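Long-range contact in KLLA0C04147p (Kluyveromyces lactis, PDB 5H2A), which probably binds and transfers sterols as a member of the OSBP family, this chain being its N-terminal ankyrin-repeat domain: residues K229-K237 with D251-E259. Sequence-based numbering, arbitrary orientation.
Sequences KLPIDLLKK and DLELKKMLE
Leu-235 and Leu-258 meet through their CD1 methyls, 4.2 Å apart, in a contact that illustrates how a short turn can be fastened to a helix by apolar side chains, with no hydrogen bond between the two segments. Leu-235 brings both of its methyls, CD1 and CD2, against the helix. With its CG anti to the carbonyl carbon (chi1 -53°), it reaches the helix surface, where CD1 lies 3.8 Å from Leu-254 CB and equally close to the backbone N of Lys-255; the Leu-235 and Leu-254 side chains cross at about a right angle. One turn further along the helix, Leu-258 sends CD1 to within 3.8 Å of Ile-232 CA, touching backbone as much as side chain, while its CD2 approaches CB of Pro-231 at 4.2 Å. Ile-232 answers with its longer branch: CG1 anti to the backbone N (chi1 -163°) and an extended chi2 carry CD1 outward to Glu-259 CG, 3.7 Å away, so that the aliphatic part of the glutamate is what packs here.

The sequence Leu-Pro-Ile-Asp in 230-233, opening a 3-10 turn, resembles the TPLH-type start of an ankyrin repeat's first helix. Leu-230 N donates to Asp-233 OD2 from above the carboxylate plane, at 2.9 Å, and the backbone N of Leu-234 bonds to Pro-231 O. The turn touches two helices: 198-204, through Pro-231 and Leu-234, and 249-268, the last helix of the chain, at the end of the helical stack.

A polar group borders the apolar patch at Asp-251. Its carboxylate rests against Leu-235 CD2, with OD2 3.7 Å from that methyl, but its charge is engaged elsewhere: OD1 forms a salt bridge with Arg-206, whose side chain also touches Leu-235.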
loop_
_atom_site.group_PDB
_atom_site.type_symbol
_atom_site.label_atom_id
_atom_site.label_comp_id
_atom_site.label_asym_id
_atom_site.label_seq_id
_atom_site.Cartn_x
_atom_site.Cartn_y
_atom_site.Cartn_z
ATOM N N LYS A 229 -5.588 28.477 14.988
ATOM C CA LYS A 229 -6.930 28.038 15.356
ATOM C C LYS A 229 -7.122 26.550 15.086
ATOM O O LYS A 229 -6.693 26.029 14.051
ATOM C CB LYS A 229 -7.985 28.834 14.584
ATOM C CG LYS A 229 -7.986 30.345 14.817
ATOM C CD LYS A 229 -8.737 31.066 13.692
ATOM C CE LYS A 229 -8.117 30.731 12.333
ATOM N NZ LYS A 229 -8.790 31.309 11.128
ATOM N N LEU A 230 -7.781 25.874 16.015
ATOM C CA LEU A 230 -8.264 24.519 15.813
ATOM C C LEU A 230 -9.513 24.529 14.926
ATOM O O LEU A 230 -10.267 25.504 14.931
ATOM C CB LEU A 230 -8.615 23.878 17.146
ATOM C CG LEU A 230 -7.502 23.756 18.193
ATOM C CD1 LEU A 230 -8.072 23.237 19.501
ATOM C CD2 LEU A 230 -6.415 22.840 17.682
ATOM N N PRO A 231 -9.764 23.441 14.181
ATOM C CA PRO A 231 -11.015 23.360 13.407
ATOM C C PRO A 231 -12.264 23.674 14.224
ATOM O O PRO A 231 -13.171 24.358 13.733
ATOM C CB PRO A 231 -11.003 21.909 12.903
ATOM C CG PRO A 231 -9.530 21.609 12.735
ATOM C CD PRO A 231 -8.881 22.287 13.924
ATOM N N ILE A 232 -12.329 23.203 15.470
ATOM C CA ILE A 232 -13.522 23.460 16.270
ATOM C C ILE A 232 -13.636 24.941 16.646
ATOM O O ILE A 232 -14.749 25.446 16.847
ATOM C CB ILE A 232 -13.527 22.536 17.505
ATOM C CG1 ILE A 232 -14.936 22.481 18.126
ATOM C CG2 ILE A 232 -12.455 22.979 18.506
ATOM C CD1 ILE A 232 -15.101 21.412 19.196
ATOM N N ASP A 233 -12.515 25.674 16.717
ATOM C CA ASP A 233 -12.576 27.120 16.944
ATOM C C ASP A 233 -13.255 27.864 15.803
ATOM O O ASP A 233 -13.591 29.042 15.960
ATOM C CB ASP A 233 -11.174 27.727 17.119
ATOM C CG ASP A 233 -10.432 27.186 18.330
ATOM O OD1 ASP A 233 -11.099 26.841 19.332
ATOM O OD2 ASP A 233 -9.173 27.119 18.277
ATOM N N LEU A 234 -13.413 27.234 14.636
ATOM C CA LEU A 234 -14.006 27.923 13.492
ATOM C C LEU A 234 -15.523 27.991 13.569
ATOM O O LEU A 234 -16.126 28.755 12.813
ATOM C CB LEU A 234 -13.588 27.228 12.188
ATOM C CG LEU A 234 -12.082 27.000 12.042
ATOM C CD1 LEU A 234 -11.767 26.162 10.804
ATOM C CD2 LEU A 234 -11.353 28.328 11.994
ATOM N N LEU A 235 -16.145 27.209 14.452
ATOM C CA LEU A 235 -17.593 27.207 14.612
ATOM C C LEU A 235 -17.987 28.118 15.770
ATOM O O LEU A 235 -17.521 27.926 16.901
ATOM C CB LEU A 235 -18.096 25.786 14.869
ATOM C CG LEU A 235 -17.652 24.757 13.834
ATOM C CD1 LEU A 235 -18.030 23.353 14.279
ATOM C CD2 LEU A 235 -18.295 25.100 12.497
ATOM N N LYS A 236 -18.863 29.082 15.492
ATOM C CA LYS A 236 -19.302 30.032 16.511
ATOM C C LYS A 236 -20.104 29.348 17.612
ATOM O O LYS A 236 -20.910 28.448 17.354
ATOM C CB LYS A 236 -20.151 31.138 15.881
ATOM C CG LYS A 236 -19.472 32.490 15.805
ATOM C CD LYS A 236 -18.194 32.420 14.999
ATOM C CE LYS A 236 -17.563 33.796 14.863
ATOM N NZ LYS A 236 -18.127 34.518 13.668
ATOM N N LYS A 237 -19.894 29.802 18.846
ATOM C CA LYS A 237 -20.588 29.246 19.997
ATOM C C LYS A 237 -22.064 29.642 19.993
ATOM O O LYS A 237 -22.426 30.750 19.590
ATOM C CB LYS A 237 -19.919 29.714 21.292
ATOM C CG LYS A 237 -20.509 29.099 22.548
ATOM C CD LYS A 237 -20.272 29.967 23.772
ATOM C CE LYS A 237 -21.395 29.790 24.779
ATOM N NZ LYS A 237 -22.627 30.504 24.345
ATOM N N ASP A 251 -23.832 22.988 12.369
ATOM C CA ASP A 251 -22.659 23.245 13.197
ATOM C C ASP A 251 -22.652 22.367 14.439
ATOM O O ASP A 251 -21.579 21.979 14.920
ATOM C CB ASP A 251 -22.601 24.726 13.582
ATOM C CG ASP A 251 -21.972 25.583 12.488
ATOM O OD1 ASP A 251 -21.849 25.086 11.344
ATOM O OD2 ASP A 251 -21.590 26.744 12.761
ATOM N N LEU A 252 -23.833 22.035 14.970
ATOM C CA LEU A 252 -23.865 21.141 16.126
ATOM C C LEU A 252 -23.304 19.772 15.764
ATOM O O LEU A 252 -22.517 19.192 16.521
ATOM C CB LEU A 252 -25.287 21.015 16.671
ATOM C CG LEU A 252 -25.363 20.064 17.870
ATOM C CD1 LEU A 252 -24.474 20.584 18.983
ATOM C CD2 LEU A 252 -26.807 19.901 18.354
ATOM N N GLU A 253 -23.674 19.248 14.596
ATOM C CA GLU A 253 -23.162 17.940 14.213
ATOM C C GLU A 253 -21.650 17.982 14.021
ATOM O O GLU A 253 -20.938 17.069 14.460
ATOM C CB GLU A 253 -23.856 17.433 12.952
ATOM C CG GLU A 253 -23.305 16.080 12.508
ATOM C CD GLU A 253 -24.230 15.332 11.568
ATOM O OE1 GLU A 253 -25.198 15.946 11.059
ATOM O OE2 GLU A 253 -23.982 14.123 11.344
ATOM N N LEU A 254 -21.144 19.037 13.372
ATOM C CA LEU A 254 -19.698 19.189 13.205
ATOM C C LEU A 254 -19.001 19.298 14.552
ATOM O O LEU A 254 -17.936 18.708 14.752
ATOM C CB LEU A 254 -19.395 20.432 12.359
ATOM C CG LEU A 254 -19.888 20.337 10.912
ATOM C CD1 LEU A 254 -19.894 21.721 10.207
ATOM C CD2 LEU A 254 -18.992 19.355 10.155
ATOM N N LYS A 255 -19.578 20.065 15.478
ATOM C CA LYS A 255 -18.986 20.188 16.808
ATOM C C LYS A 255 -18.878 18.825 17.491
ATOM O O LYS A 255 -17.826 18.476 18.045
ATOM C CB LYS A 255 -19.818 21.166 17.643
ATOM C CG LYS A 255 -19.553 21.166 19.138
ATOM C CD LYS A 255 -20.184 22.413 19.783
ATOM C CE LYS A 255 -20.304 22.299 21.301
ATOM N NZ LYS A 255 -21.603 21.688 21.733
ATOM N N LYS A 256 -19.960 18.041 17.459
ATOM C CA LYS A 256 -19.947 16.723 18.098
ATOM C C LYS A 256 -18.916 15.806 17.454
ATOM O O LYS A 256 -18.208 15.061 18.148
ATOM C CB LYS A 256 -21.340 16.088 18.020
ATOM C CG LYS A 256 -22.374 16.729 18.948
ATOM C CD LYS A 256 -23.627 15.862 19.054
ATOM C CE LYS A 256 -24.820 16.660 19.561
ATOM N NZ LYS A 256 -24.587 17.181 20.940
ATOM N N MET A 257 -18.823 15.837 16.125
ATOM C CA MET A 257 -17.827 15.021 15.428
ATOM C C MET A 257 -16.409 15.427 15.808
ATOM O O MET A 257 -15.527 14.570 15.980
ATOM C CB MET A 257 -18.003 15.160 13.917
ATOM C CG MET A 257 -19.283 14.606 13.354
ATOM S SD MET A 257 -19.537 15.294 11.706
ATOM C CE MET A 257 -17.813 15.547 11.274
ATOM N N LEU A 258 -16.163 16.730 15.924
ATOM C CA LEU A 258 -14.813 17.191 16.254
ATOM C C LEU A 258 -14.454 16.860 17.694
ATOM O O LEU A 258 -13.297 16.526 17.989
ATOM C CB LEU A 258 -14.703 18.695 16.001
ATOM C CG LEU A 258 -14.706 19.047 14.505
ATOM C CD1 LEU A 258 -14.873 20.541 14.307
ATOM C CD2 LEU A 258 -13.389 18.552 13.877
ATOM N N GLU A 259 -15.432 16.947 18.599
ATOM C CA GLU A 259 -15.187 16.620 19.998
ATOM C C GLU A 259 -14.881 15.140 20.167
ATOM O O GLU A 259 -13.945 14.775 20.889
ATOM C CB GLU A 259 -16.389 17.034 20.849
ATOM C CG GLU A 259 -16.440 18.511 21.136
ATOM C CD GLU A 259 -17.769 18.958 21.769
ATOM O OE1 GLU A 259 -18.709 18.136 21.872
ATOM O OE2 GLU A 259 -17.866 20.140 22.154
#